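Choloylglycine hydrolase (Clostridium perfringens, PDB 2BJF) hydrolyses the amide bond of glycine- and taurine-conjugated bile salts, releasing the free bile acid and the amino acid, and also acts as a bile acid amine N-acyltransferase. Local coordinates at residues N41-V54 with P101-S114. Sequence-based numbering, arbitrary orientation.
Sequences NKSNKKELTTKYAV and PVYNFLLWVLANFS
Leu48 and Val54 pack against helix 105-112, and Tyr52 against the chain that follows it, where strand 47-49, paired with strand 38-40 in a β-hairpin, meets the helix in this Ntn-hydrolase. The axes of strand 47-49 and helix 105-112 run 30° apart, and the chains draw together toward Ala111.

In the middle, with CG of Leu48 swung opposite the backbone N (chi1 179°), its two methyls part: CD1 reaches the Asn104 amide and the backbone of Trp108, while CD2 lies 3.8 Å from Ala111 CB and also touches Leu107 CG. Asn104 turns its OD1 to Tyr64 OH, outside the contact. Thr50 CG2 meets the same Ala111 methyl, its OG1 being bonded to Pro34 O and Phe37 N.

Farther along, Ala111 O is gripped twice, by Lys51 N at 2.9 Å and by Tyr52 N at 3.1 Å, arriving from opposite faces of the carbonyl plane. This ties the chain leaving the hairpin to the backbone at Ala111. Beyond it, Val54 CG1 sits 3.8 Å from Leu110 CD1, the two side chains crossing nearly at right angles. The Tyr52 ring lies along the backbone at Phe113 and Ser114, CE2 3.5 Å from Phe113 C, with Lys51 CG over the centre of one face. Two waters add bridges: one donates to Thr49 O and Asn112 OD1, the other accepts from Lys51 NZ and Tyr52 OH and donates to Asn112 O.

At the hairpin turn, Asn41 OD1 accepts from Asn44 N in an Asx motif, and Asn44 OD1 from Lys46 N in an Asx turn. The latter bond would help to fix the rotation of the Asn44 amide. Tyr103, whose side chain comes within about 4 Å of the bound deoxycholate, accepts at OH from Asn44 ND2 at 3.1 Å, nearly straight (163°) and close to the amide plane.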
loop_
_atom_site.group_PDB
_atom_site.type_symbol
_atom_site.label_atom_id
_atom_site.label_comp_id
_atom_site.label_asym_id
_atom_site.label_seq_id
_atom_site.Cartn_x
_atom_site.Cartn_y
_atom_site.Cartn_z
ATOM N N ASN A 41 35.411 4.831 -33.736
ATOM C CA ASN A 41 34.515 3.697 -33.932
ATOM C C ASN A 41 34.805 3.058 -35.284
ATOM O O ASN A 41 34.662 3.701 -36.324
ATOM C CB ASN A 41 33.049 4.130 -33.826
ATOM C CG ASN A 41 32.083 2.955 -33.876
ATOM O OD1 ASN A 41 31.951 2.281 -34.900
ATOM N ND2 ASN A 41 31.389 2.716 -32.769
ATOM N N LYS A 42 35.215 1.793 -35.260
ATOM C CA LYS A 42 35.671 1.096 -36.464
ATOM C C LYS A 42 34.555 0.774 -37.458
ATOM O O LYS A 42 34.797 0.738 -38.667
ATOM C CB LYS A 42 36.433 -0.181 -36.091
ATOM C CG LYS A 42 37.798 0.075 -35.469
ATOM C CD LYS A 42 38.506 -1.226 -35.115
ATOM C CE LYS A 42 39.908 -0.970 -34.575
ATOM N NZ LYS A 42 40.842 -0.459 -35.623
ATOM N N SER A 43 33.344 0.550 -36.952
ATOM C CA SER A 43 32.210 0.165 -37.796
ATOM C C SER A 43 31.651 1.318 -38.631
ATOM O O SER A 43 31.337 1.133 -39.808
ATOM C CB SER A 43 31.094 -0.475 -36.961
ATOM O OG SER A 43 30.423 0.489 -36.169
ATOM N N ASN A 44 31.530 2.499 -38.025
ATOM C CA ASN A 44 30.946 3.662 -38.703
ATOM C C ASN A 44 31.912 4.836 -38.919
ATOM O O ASN A 44 31.509 5.890 -39.418
ATOM C CB ASN A 44 29.667 4.127 -37.987
ATOM C CG ASN A 44 29.889 4.435 -36.511
ATOM O OD1 ASN A 44 30.915 4.993 -36.123
ATOM N ND2 ASN A 44 28.911 4.082 -35.684
ATOM N N LYS A 45 33.174 4.639 -38.535
ATOM C CA LYS A 45 34.258 5.622 -38.728
ATOM C C LYS A 45 34.088 6.947 -37.969
ATOM O O LYS A 45 34.883 7.875 -38.153
ATOM C CB LYS A 45 34.537 5.865 -40.220
ATOM C CG LYS A 45 35.195 4.688 -40.922
ATOM C CD LYS A 45 35.593 5.039 -42.347
ATOM C CE LYS A 45 36.245 3.857 -43.052
ATOM N NZ LYS A 45 37.564 3.488 -42.459
ATOM N N LYS A 46 33.068 7.030 -37.115
ATOM C CA LYS A 46 32.825 8.231 -36.315
ATOM C C LYS A 46 33.902 8.402 -35.248
ATOM O O LYS A 46 34.348 7.426 -34.642
ATOM C CB LYS A 46 31.438 8.191 -35.667
ATOM C CG LYS A 46 30.287 8.277 -36.659
ATOM C CD LYS A 46 28.943 8.161 -35.958
ATOM C CE LYS A 46 27.796 8.068 -36.956
ATOM N NZ LYS A 46 27.606 9.324 -37.734
ATOM N N GLU A 47 34.314 9.648 -35.029
ATOM C CA GLU A 47 35.424 9.947 -34.130
ATOM C C GLU A 47 35.052 10.935 -33.029
ATOM O O GLU A 47 34.209 11.816 -33.224
ATOM C CB GLU A 47 36.628 10.475 -34.918
ATOM C CG GLU A 47 37.271 9.448 -35.847
ATOM C CD GLU A 47 38.480 9.986 -36.597
ATOM O OE1 GLU A 47 38.905 11.133 -36.331
ATOM O OE2 GLU A 47 39.009 9.254 -37.459
ATOM N N LEU A 48 35.687 10.771 -31.872
ATOM C CA LEU A 48 35.561 11.709 -30.762
ATOM C C LEU A 48 36.922 11.907 -30.106
ATOM O O LEU A 48 37.573 10.941 -29.702
ATOM C CB LEU A 48 34.528 11.214 -29.737
ATOM C CG LEU A 48 34.276 12.070 -28.487
ATOM C CD1 LEU A 48 32.801 12.070 -28.114
ATOM C CD2 LEU A 48 35.133 11.615 -27.308
ATOM N N THR A 49 37.350 13.162 -30.014
ATOM C CA THR A 49 38.589 13.505 -29.324
ATOM C C THR A 49 38.251 14.249 -28.039
ATOM O O THR A 49 37.598 15.294 -28.070
ATOM C CB THR A 49 39.535 14.347 -30.215
ATOM O OG1 THR A 49 39.792 13.649 -31.440
ATOM C CG2 THR A 49 40.859 14.603 -29.505
ATOM N N THR A 50 38.689 13.695 -26.910
ATOM C CA THR A 50 38.369 14.252 -25.597
ATOM C C THR A 50 39.021 15.614 -25.386
ATOM O O THR A 50 40.188 15.812 -25.723
ATOM C CB THR A 50 38.794 13.307 -24.445
ATOM O OG1 THR A 50 40.204 13.061 -24.514
ATOM C CG2 THR A 50 38.041 11.980 -24.521
ATOM N N LYS A 51 38.249 16.555 -24.852
ATOM C CA LYS A 51 38.793 17.826 -24.390
ATOM C C LYS A 51 39.221 17.660 -22.935
ATOM O O LYS A 51 40.311 18.083 -22.545
ATOM C CB LYS A 51 37.761 18.951 -24.534
ATOM C CG LYS A 51 38.255 20.322 -24.088
ATOM C CD LYS A 51 37.155 21.366 -24.172
ATOM C CE LYS A 51 37.633 22.709 -23.648
ATOM N NZ LYS A 51 36.576 23.753 -23.756
ATOM N N TYR A 52 38.355 17.026 -22.147
ATOM C CA TYR A 52 38.618 16.771 -20.735
ATOM C C TYR A 52 38.854 15.287 -20.474
ATOM O O TYR A 52 38.301 14.429 -21.169
ATOM C CB TYR A 52 37.452 17.273 -19.876
ATOM C CG TYR A 52 37.127 18.741 -20.066
ATOM C CD1 TYR A 52 38.058 19.729 -19.742
ATOM C CD2 TYR A 52 35.887 19.142 -20.562
ATOM C CE1 TYR A 52 37.766 21.078 -19.912
ATOM C CE2 TYR A 52 35.583 20.492 -20.735
ATOM C CZ TYR A 52 36.529 21.453 -20.409
ATOM O OH TYR A 52 36.237 22.787 -20.576
ATOM N N ALA A 53 39.684 14.998 -19.473
ATOM C CA ALA A 53 39.932 13.627 -19.033
ATOM C C ALA A 53 38.679 13.051 -18.381
ATOM O O ALA A 53 37.934 13.775 -17.725
ATOM C CB ALA A 53 41.104 13.580 -18.070
ATOM N N VAL A 54 38.460 11.751 -18.570
ATOM C CA VAL A 54 37.231 11.079 -18.141
ATOM C C VAL A 54 37.547 9.841 -17.298
ATOM O O VAL A 54 38.501 9.117 -17.586
ATOM C CB VAL A 54 36.362 10.669 -19.369
ATOM C CG1 VAL A 54 35.120 9.894 -18.945
ATOM C CG2 VAL A 54 35.964 11.896 -20.190
ATOM N N PRO A 101 24.927 9.539 -31.329
ATOM C CA PRO A 101 24.539 8.133 -31.209
ATOM C C PRO A 101 24.298 7.751 -29.751
ATOM O O PRO A 101 25.002 8.239 -28.864
ATOM C CB PRO A 101 25.756 7.385 -31.761
ATOM C CG PRO A 101 26.475 8.382 -32.606
ATOM C CD PRO A 101 26.277 9.683 -31.901
ATOM N N VAL A 102 23.309 6.889 -29.516
ATOM C CA VAL A 102 22.912 6.495 -28.158
ATOM C C VAL A 102 24.099 6.018 -27.313
ATOM O O VAL A 102 24.284 6.479 -26.184
ATOM C CB VAL A 102 21.806 5.403 -28.166
ATOM C CG1 VAL A 102 21.306 5.129 -26.752
ATOM C CG2 VAL A 102 20.646 5.808 -29.060
ATOM N N TYR A 103 24.898 5.111 -27.875
ATOM C CA TYR A 103 26.049 4.527 -27.178
ATOM C C TYR A 103 27.116 5.558 -26.793
ATOM O O TYR A 103 27.915 5.317 -25.886
ATOM C CB TYR A 103 26.685 3.411 -28.023
ATOM C CG TYR A 103 27.328 3.896 -29.309
ATOM C CD1 TYR A 103 28.632 4.399 -29.316
ATOM C CD2 TYR A 103 26.635 3.851 -30.516
ATOM C CE1 TYR A 103 29.223 4.853 -30.490
ATOM C CE2 TYR A 103 27.221 4.297 -31.700
ATOM C CZ TYR A 103 28.514 4.797 -31.678
ATOM O OH TYR A 103 29.098 5.244 -32.842
ATOM N N ASN A 104 27.126 6.694 -27.491
ATOM C CA ASN A 104 28.170 7.702 -27.320
ATOM C C ASN A 104 27.748 8.927 -26.503
ATOM O O ASN A 104 28.575 9.795 -26.219
ATOM C CB ASN A 104 28.717 8.141 -28.687
ATOM C CG ASN A 104 30.115 8.738 -28.599
ATOM O OD1 ASN A 104 31.004 8.180 -27.952
ATOM N ND2 ASN A 104 30.317 9.875 -29.258
ATOM N N PHE A 105 26.475 8.994 -26.116
ATOM C CA PHE A 105 25.951 10.185 -25.439
ATOM C C PHE A 105 26.693 10.530 -24.147
ATOM O O PHE A 105 27.065 11.685 -23.936
ATOM C CB PHE A 105 24.445 10.074 -25.168
ATOM C CG PHE A 105 23.852 11.317 -24.558
ATOM C CD1 PHE A 105 23.454 12.379 -25.360
ATOM C CD2 PHE A 105 23.707 11.432 -23.176
ATOM C CE1 PHE A 105 22.913 13.534 -24.800
ATOM C CE2 PHE A 105 23.165 12.580 -22.606
ATOM C CZ PHE A 105 22.770 13.634 -23.420
ATOM N N LEU A 106 26.896 9.532 -23.289
ATOM C CA LEU A 106 27.543 9.758 -22.000
ATOM C C LEU A 106 28.958 10.315 -22.181
ATOM O O LEU A 106 29.322 11.315 -21.556
ATOM C CB LEU A 106 27.553 8.473 -21.166
ATOM C CG LEU A 106 27.544 8.647 -19.643
ATOM C CD1 LEU A 106 26.961 7.421 -18.973
ATOM C CD2 LEU A 106 28.930 8.946 -19.088
ATOM N N LEU A 107 29.741 9.674 -23.046
ATOM C CA LEU A 107 31.094 10.136 -23.350
ATOM C C LEU A 107 31.090 11.521 -24.005
ATOM O O LEU A 107 31.958 12.343 -23.716
ATOM C CB LEU A 107 31.834 9.119 -24.229
ATOM C CG LEU A 107 33.280 9.425 -24.644
ATOM C CD1 LEU A 107 34.189 9.634 -23.434
ATOM C CD2 LEU A 107 33.820 8.322 -25.540
ATOM N N TRP A 108 30.110 11.774 -24.872
ATOM C CA TRP A 108 29.971 13.077 -25.533
ATOM C C TRP A 108 29.789 14.207 -24.516
ATOM O O TRP A 108 30.366 15.287 -24.669
ATOM C CB TRP A 108 28.812 13.053 -26.539
ATOM C CG TRP A 108 28.500 14.385 -27.166
ATOM C CD1 TRP A 108 29.116 14.949 -28.247
ATOM C CD2 TRP A 108 27.492 15.315 -26.750
ATOM N NE1 TRP A 108 28.555 16.172 -28.529
ATOM C CE2 TRP A 108 27.557 16.423 -27.624
ATOM C CE3 TRP A 108 26.540 15.322 -25.719
ATOM C CZ2 TRP A 108 26.705 17.528 -27.503
ATOM C CZ3 TRP A 108 25.693 16.422 -25.596
ATOM C CH2 TRP A 108 25.783 17.509 -26.487
ATOM N N VAL A 109 28.996 13.948 -23.476
ATOM C CA VAL A 109 28.779 14.918 -22.403
ATOM C C VAL A 109 30.074 15.185 -21.630
ATOM O O VAL A 109 30.477 16.337 -21.461
ATOM C CB VAL A 109 27.661 14.455 -21.428
ATOM C CG1 VAL A 109 27.594 15.357 -20.197
ATOM C CG2 VAL A 109 26.314 14.431 -22.137
ATOM N N LEU A 110 30.724 14.114 -21.180
ATOM C CA LEU A 110 31.884 14.227 -20.299
ATOM C C LEU A 110 33.140 14.732 -21.001
ATOM O O LEU A 110 33.924 15.472 -20.410
ATOM C CB LEU A 110 32.176 12.890 -19.614
ATOM C CG LEU A 110 31.089 12.329 -18.693
ATOM C CD1 LEU A 110 31.580 11.042 -18.071
ATOM C CD2 LEU A 110 30.690 13.334 -17.616
ATOM N N ALA A 111 33.325 14.326 -22.253
ATOM C CA ALA A 111 34.526 14.693 -23.001
ATOM C C ALA A 111 34.542 16.161 -23.419
ATOM O O ALA A 111 35.613 16.741 -23.595
ATOM C CB ALA A 111 34.691 13.797 -24.219
ATOM N N ASN A 112 33.362 16.757 -23.566
ATOM C CA ASN A 112 33.241 18.067 -24.211
ATOM C C ASN A 112 32.927 19.262 -23.310
ATOM O O ASN A 112 33.297 20.394 -23.633
ATOM C CB ASN A 112 32.213 18.000 -25.347
ATOM C CG ASN A 112 32.708 17.204 -26.539
ATOM O OD1 ASN A 112 33.727 17.540 -27.146
ATOM N ND2 ASN A 112 31.983 16.150 -26.888
ATOM N N PHE A 113 32.243 19.017 -22.195
ATOM C CA PHE A 113 31.688 20.107 -21.390
ATOM C C PHE A 113 32.154 20.091 -19.936
ATOM O O PHE A 113 32.488 19.036 -19.395
ATOM C CB PHE A 113 30.157 20.095 -21.480
ATOM C CG PHE A 113 29.640 19.970 -22.888
ATOM C CD1 PHE A 113 29.710 21.048 -23.767
ATOM C CD2 PHE A 113 29.104 18.768 -23.344
ATOM C CE1 PHE A 113 29.245 20.935 -25.075
ATOM C CE2 PHE A 113 28.634 18.645 -24.650
ATOM C CZ PHE A 113 28.707 19.730 -25.517
ATOM N N SER A 114 32.171 21.269 -19.316
ATOM C CA SER A 114 32.700 21.431 -17.961
ATOM C C SER A 114 31.623 21.630 -16.891
ATOM O O SER A 114 31.911 21.532 -15.696
ATOM C CB SER A 114 33.697 22.593 -17.917
ATOM O OG SER A 114 33.052 23.826 -18.184
HETATM O O HOH W 1 35.770 17.096 -28.804
HETATM O O HOH W 2 33.963 22.931 -22.851
#